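Local structure of DPS family protein (Vibrio cholerae O1 biovar El Tor, 3IQ1) at residues A71-I74 with L75-A79; L117-Q120 with Q121-L125. The protein probably binds ferric iron and oxidises metal ions, as members of the Dps branch of the ferritin-like superfamily generally do, and assembles into a shell of twelve subunits. One frame throughout, in Å; residues are numbered along the deposited sequence.

Contact 1 of 2, residues A71-I74 with L75-A79; sequences AERI and LTLSA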
loop_
_atom_site.group_PDB
_atom_site.type_symbol
_atom_site.label_atom_id
_atom_site.label_comp_id
_atom_site.label_asym_id
_atom_site.label_seq_id
_atom_site.Cartn_x
_atom_site.Cartn_y
_atom_site.Cartn_z
ATOM N N ALA B 71 26.588 -16.597 3.227
ATOM C CA ALA B 71 27.467 -16.631 2.073
ATOM C C ALA B 71 28.081 -15.244 1.816
ATOM O O ALA B 71 29.283 -15.177 1.533
ATOM C CB ALA B 71 26.710 -17.092 0.806
ATOM N N GLU B 72 27.291 -14.193 1.971
ATOM C CA GLU B 72 27.780 -12.799 1.785
ATOM C C GLU B 72 28.840 -12.449 2.849
ATOM O O GLU B 72 29.809 -11.748 2.545
ATOM C CB GLU B 72 26.660 -11.801 1.872
ATOM C CG GLU B 72 25.721 -11.834 0.781
ATOM C CD GLU B 72 24.763 -10.677 0.877
ATOM O OE1 GLU B 72 24.430 -10.204 2.030
ATOM O OE2 GLU B 72 24.352 -10.278 -0.212
ATOM N N ARG B 73 28.662 -12.906 4.079
ATOM C CA ARG B 73 29.680 -12.660 5.130
ATOM C C ARG B 73 31.007 -13.344 4.758
ATOM O O ARG B 73 32.054 -12.791 4.939
ATOM C CB ARG B 73 29.208 -13.124 6.523
ATOM C CG ARG B 73 30.104 -12.725 7.662
ATOM C CD ARG B 73 30.219 -11.213 7.857
ATOM N NE ARG B 73 31.372 -10.852 8.654
ATOM C CZ ARG B 73 31.885 -9.629 8.701
ATOM N NH1 ARG B 73 31.255 -8.634 8.075
ATOM N NH2 ARG B 73 32.969 -9.376 9.420
ATOM N N ILE B 74 30.944 -14.570 4.249
ATOM C CA ILE B 74 32.130 -15.295 3.794
ATOM C C ILE B 74 32.834 -14.520 2.691
ATOM O O ILE B 74 34.067 -14.319 2.718
ATOM C CB ILE B 74 31.765 -16.735 3.372
ATOM C CG1 ILE B 74 31.320 -17.553 4.613
ATOM C CG2 ILE B 74 32.944 -17.390 2.601
ATOM C CD1 ILE B 74 30.526 -18.867 4.300
ATOM N N LEU B 75 32.061 -14.030 1.729
ATOM C CA LEU B 75 32.625 -13.210 0.635
ATOM C C LEU B 75 33.255 -11.916 1.207
ATOM O O LEU B 75 34.263 -11.436 0.715
ATOM C CB LEU B 75 31.504 -12.870 -0.367
ATOM C CG LEU B 75 31.028 -14.036 -1.235
ATOM C CD1 LEU B 75 29.603 -13.768 -1.774
ATOM C CD2 LEU B 75 32.053 -14.289 -2.334
ATOM N N THR B 76 32.624 -11.357 2.220
ATOM C CA THR B 76 33.018 -10.115 2.853
ATOM C C THR B 76 34.374 -10.286 3.532
ATOM O O THR B 76 35.177 -9.363 3.517
ATOM C CB THR B 76 31.908 -9.623 3.819
ATOM O OG1 THR B 76 30.742 -9.221 3.033
ATOM C CG2 THR B 76 32.323 -8.419 4.610
ATOM N N LEU B 77 34.644 -11.491 3.991
ATOM C CA LEU B 77 35.915 -11.881 4.601
ATOM C C LEU B 77 36.963 -12.294 3.555
ATOM O O LEU B 77 38.018 -12.806 3.918
ATOM C CB LEU B 77 35.719 -13.000 5.652
ATOM C CG LEU B 77 34.946 -12.576 6.917
ATOM C CD1 LEU B 77 34.567 -13.871 7.666
ATOM C CD2 LEU B 77 35.756 -11.631 7.775
ATOM N N SER B 78 36.667 -12.055 2.271
ATOM C CA SER B 78 37.550 -12.428 1.127
ATOM C C SER B 78 37.811 -13.917 1.093
ATOM O O SER B 78 38.917 -14.362 0.834
ATOM C CB SER B 78 38.852 -11.626 1.125
ATOM O OG SER B 78 38.562 -10.257 0.945
ATOM N N ALA B 79 36.770 -14.676 1.342
ATOM C CA ALA B 79 36.832 -16.106 1.262
ATOM C C ALA B 79 35.772 -16.625 0.278
ATOM O O ALA B 79 34.880 -15.898 -0.147
ATOM C CB ALA B 79 36.683 -16.734 2.714
#

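Contact 2 of 2, residues L117-Q120 with Q121-L125; sequences LLHQ and QRDIL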
loop_
_atom_site.group_PDB
_atom_site.type_symbol
_atom_site.label_atom_id
_atom_site.label_comp_id
_atom_site.label_asym_id
_atom_site.label_seq_id
_atom_site.Cartn_x
_atom_site.Cartn_y
_atom_site.Cartn_z
ATOM N N LEU B 117 22.975 -25.800 14.813
ATOM C CA LEU B 117 23.232 -24.435 14.371
ATOM C C LEU B 117 23.598 -23.554 15.570
ATOM O O LEU B 117 24.524 -22.756 15.518
ATOM C CB LEU B 117 22.031 -23.859 13.592
ATOM C CG LEU B 117 21.634 -24.623 12.326
ATOM C CD1 LEU B 117 20.512 -23.815 11.625
ATOM C CD2 LEU B 117 22.837 -24.844 11.406
ATOM N N LEU B 118 22.817 -23.622 16.647
ATOM C CA LEU B 118 23.085 -22.744 17.787
ATOM C C LEU B 118 24.460 -23.008 18.360
ATOM O O LEU B 118 25.181 -22.082 18.675
ATOM C CB LEU B 118 22.040 -22.953 18.892
ATOM C CG LEU B 118 20.697 -22.296 18.662
ATOM C CD1 LEU B 118 19.688 -22.802 19.664
ATOM C CD2 LEU B 118 20.738 -20.771 18.694
ATOM N N HIS B 119 24.804 -24.285 18.518
ATOM C CA HIS B 119 26.084 -24.688 19.098
ATOM C C HIS B 119 27.212 -24.127 18.231
ATOM O O HIS B 119 28.190 -23.547 18.753
ATOM C CB HIS B 119 26.092 -26.210 19.152
ATOM C CG HIS B 119 27.246 -26.801 19.860
ATOM N ND1 HIS B 119 28.444 -27.039 19.229
ATOM C CD2 HIS B 119 27.360 -27.302 21.113
ATOM C CE1 HIS B 119 29.279 -27.591 20.087
ATOM N NE2 HIS B 119 28.639 -27.796 21.228
ATOM N N GLN B 120 27.101 -24.285 16.919
ATOM C CA GLN B 120 28.170 -23.839 15.987
ATOM C C GLN B 120 28.255 -22.327 15.947
ATOM O O GLN B 120 29.336 -21.754 15.935
ATOM C CB GLN B 120 27.948 -24.319 14.565
ATOM C CG GLN B 120 28.423 -25.576 14.190
ATOM C CD GLN B 120 28.151 -25.686 12.680
ATOM O OE1 GLN B 120 27.006 -25.591 12.275
ATOM N NE2 GLN B 120 29.152 -25.702 11.905
ATOM N N GLN B 121 27.087 -21.658 15.999
ATOM C CA GLN B 121 27.056 -20.188 16.013
ATOM C C GLN B 121 27.675 -19.620 17.286
ATOM O O GLN B 121 28.388 -18.639 17.199
ATOM C CB GLN B 121 25.639 -19.691 15.779
ATOM C CG GLN B 121 25.211 -20.008 14.353
ATOM C CD GLN B 121 23.760 -20.002 14.012
ATOM O OE1 GLN B 121 23.444 -19.980 12.838
ATOM N NE2 GLN B 121 22.861 -19.888 14.995
ATOM N N ARG B 122 27.473 -20.247 18.451
ATOM C CA ARG B 122 28.105 -19.808 19.673
ATOM C C ARG B 122 29.649 -19.961 19.617
ATOM O O ARG B 122 30.400 -19.107 20.079
ATOM C CB ARG B 122 27.547 -20.596 20.842
ATOM C CG ARG B 122 26.074 -20.241 21.125
ATOM C CD ARG B 122 25.486 -21.204 22.103
ATOM N NE ARG B 122 24.100 -20.863 22.413
ATOM C CZ ARG B 122 23.113 -21.738 22.558
ATOM N NH1 ARG B 122 23.348 -23.056 22.450
ATOM N NH2 ARG B 122 21.864 -21.299 22.839
ATOM N N ASP B 123 30.092 -21.048 18.995
ATOM C CA ASP B 123 31.530 -21.236 18.836
ATOM C C ASP B 123 32.152 -20.182 17.936
ATOM O O ASP B 123 33.190 -19.624 18.278
ATOM C CB ASP B 123 31.833 -22.601 18.271
ATOM C CG ASP B 123 31.761 -23.705 19.304
ATOM O OD1 ASP B 123 31.715 -23.421 20.536
ATOM O OD2 ASP B 123 31.842 -24.890 18.881
ATOM N N ILE B 124 31.477 -19.889 16.823
ATOM C CA ILE B 124 31.934 -18.842 15.927
ATOM C C ILE B 124 31.912 -17.490 16.613
ATOM O O ILE B 124 32.834 -16.668 16.460
ATOM C CB ILE B 124 31.145 -18.817 14.593
ATOM C CG1 ILE B 124 31.404 -20.110 13.825
ATOM C CG2 ILE B 124 31.547 -17.575 13.763
ATOM C CD1 ILE B 124 30.410 -20.350 12.677
ATOM N N LEU B 125 30.827 -17.201 17.346
ATOM C CA LEU B 125 30.761 -15.957 18.107
ATOM C C LEU B 125 31.955 -15.796 19.035
ATOM O O LEU B 125 32.556 -14.722 19.122
ATOM C CB LEU B 125 29.465 -15.871 18.908
ATOM C CG LEU B 125 29.266 -14.659 19.795
ATOM C CD1 LEU B 125 29.242 -13.423 18.989
ATOM C CD2 LEU B 125 27.931 -14.829 20.542
HETATM O O HOH W 1 28.551 -24.044 21.600
#

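Contact 1 of 2, residues A71-I74 with L75-A79
Thr-76 and Glu-72 meet in the last turn of helix 49-76, which ends in a Schellman motif and illustrates how a helix of the ferritin-like bundle is closed. Among the backbone bonds, Leu-75 N donates to Ala-71 O and Leu-77 N to Arg-73 O in the ordinary helical way. The pattern then widens: Ala-79 N returns to Ile-74 O at 3.1 Å, while inside that loop Ser-78 N bonds Leu-75 O at 2.9 Å. Ser-78 permits the reversal by taking a positive phi of 59°, the C-prime conformation of the motif.

Ile-74 CG2 and Ala-79 CB meet across the turn at 3.8 Å; Ile-74 also rests on Leu-23 and Ala-79 on Ala-20, both of helix 13-43.

The flank facing other subunits mixes charge with aromatic cover from Trp-152 of a second subunit. In Arg-73 the bend at chi2 (63°) brings the guanidinium forward, where it passes obliquely by Thr-76 CG2, 3.6 Å from Arg-73 NH1, and the CD2 methyl of Leu-77. Salt bridges to Asp-133 and to Glu-148 of the second subunit hold this group, and Glu-72 pairs with Lys-149 of that same subunit.

Side chain and backbone of Thr-76 together grip one carbonyl: from opposite faces of its plane, Thr-76 N reaches Glu-72 O at 2.9 Å, and Thr-76 OG1 donates to Glu-72 O at 2.7 Å, 39° out of that plane.

Contact 2 of 2, residues L117-Q120 with Q121-L125
With chi1 of -69° and a chain extended from CG to NE, Arg-122 runs back along helix 103-131 to Leu-118, one turn earlier, an i to i+4 pairing within a long helix of the ferritin-like bundle. Its guanidinium lays one face over Leu-118 CB, which sits 3.8 Å from Arg-122 NH1 and off toward the rim of the group. A salt bridge to Glu-148 of the same chain and a hydrogen bond from NH2 to the backbone O of Ile-9 of a neighbouring subunit hold the charged end.

Gln-121 likewise reaches back, extended beyond CG, over Leu-117 O, its CG 3.1 Å from that oxygen. Both ends of its buried amide are satisfied, OE1 by Tyr-30 OH of helix 13-43 and NE2 by Gln-147 OE1 of helix 134-158, linking three helices.

Beneath these side chains the regular backbone bonds continue, for example Arg-122 N to Leu-118 O at 2.9 Å. On the exposed side His-119 and Asp-123 approach with ring and carboxylate planes 70° apart. A water over the centre of the imidazole face donates to His-119 O at 2.9 Å and, weakly, to Asp-123 OD1 at 3.4 Å.

How the contacts relate
From the N terminus the chain first runs up helix 13-43, then enters helix 49-76, whose C-terminal end is contact 1. There the chain turns out of the helix toward the segment carrying helix 85-91. Contact 2 comes later, midway along helix 103-131, and closes no loop. The two follow in series, neither nested nor crossing, with centres about 17 Å apart and nearest atoms about 8 Å apart. They share neighbours: both lean on helices 13-43 and 134-158, at different points. Glu-148 serves each site, within the chain at contact 2 and from another subunit at contact 1, so one sequence position joins helices within a chain and across a subunit interface.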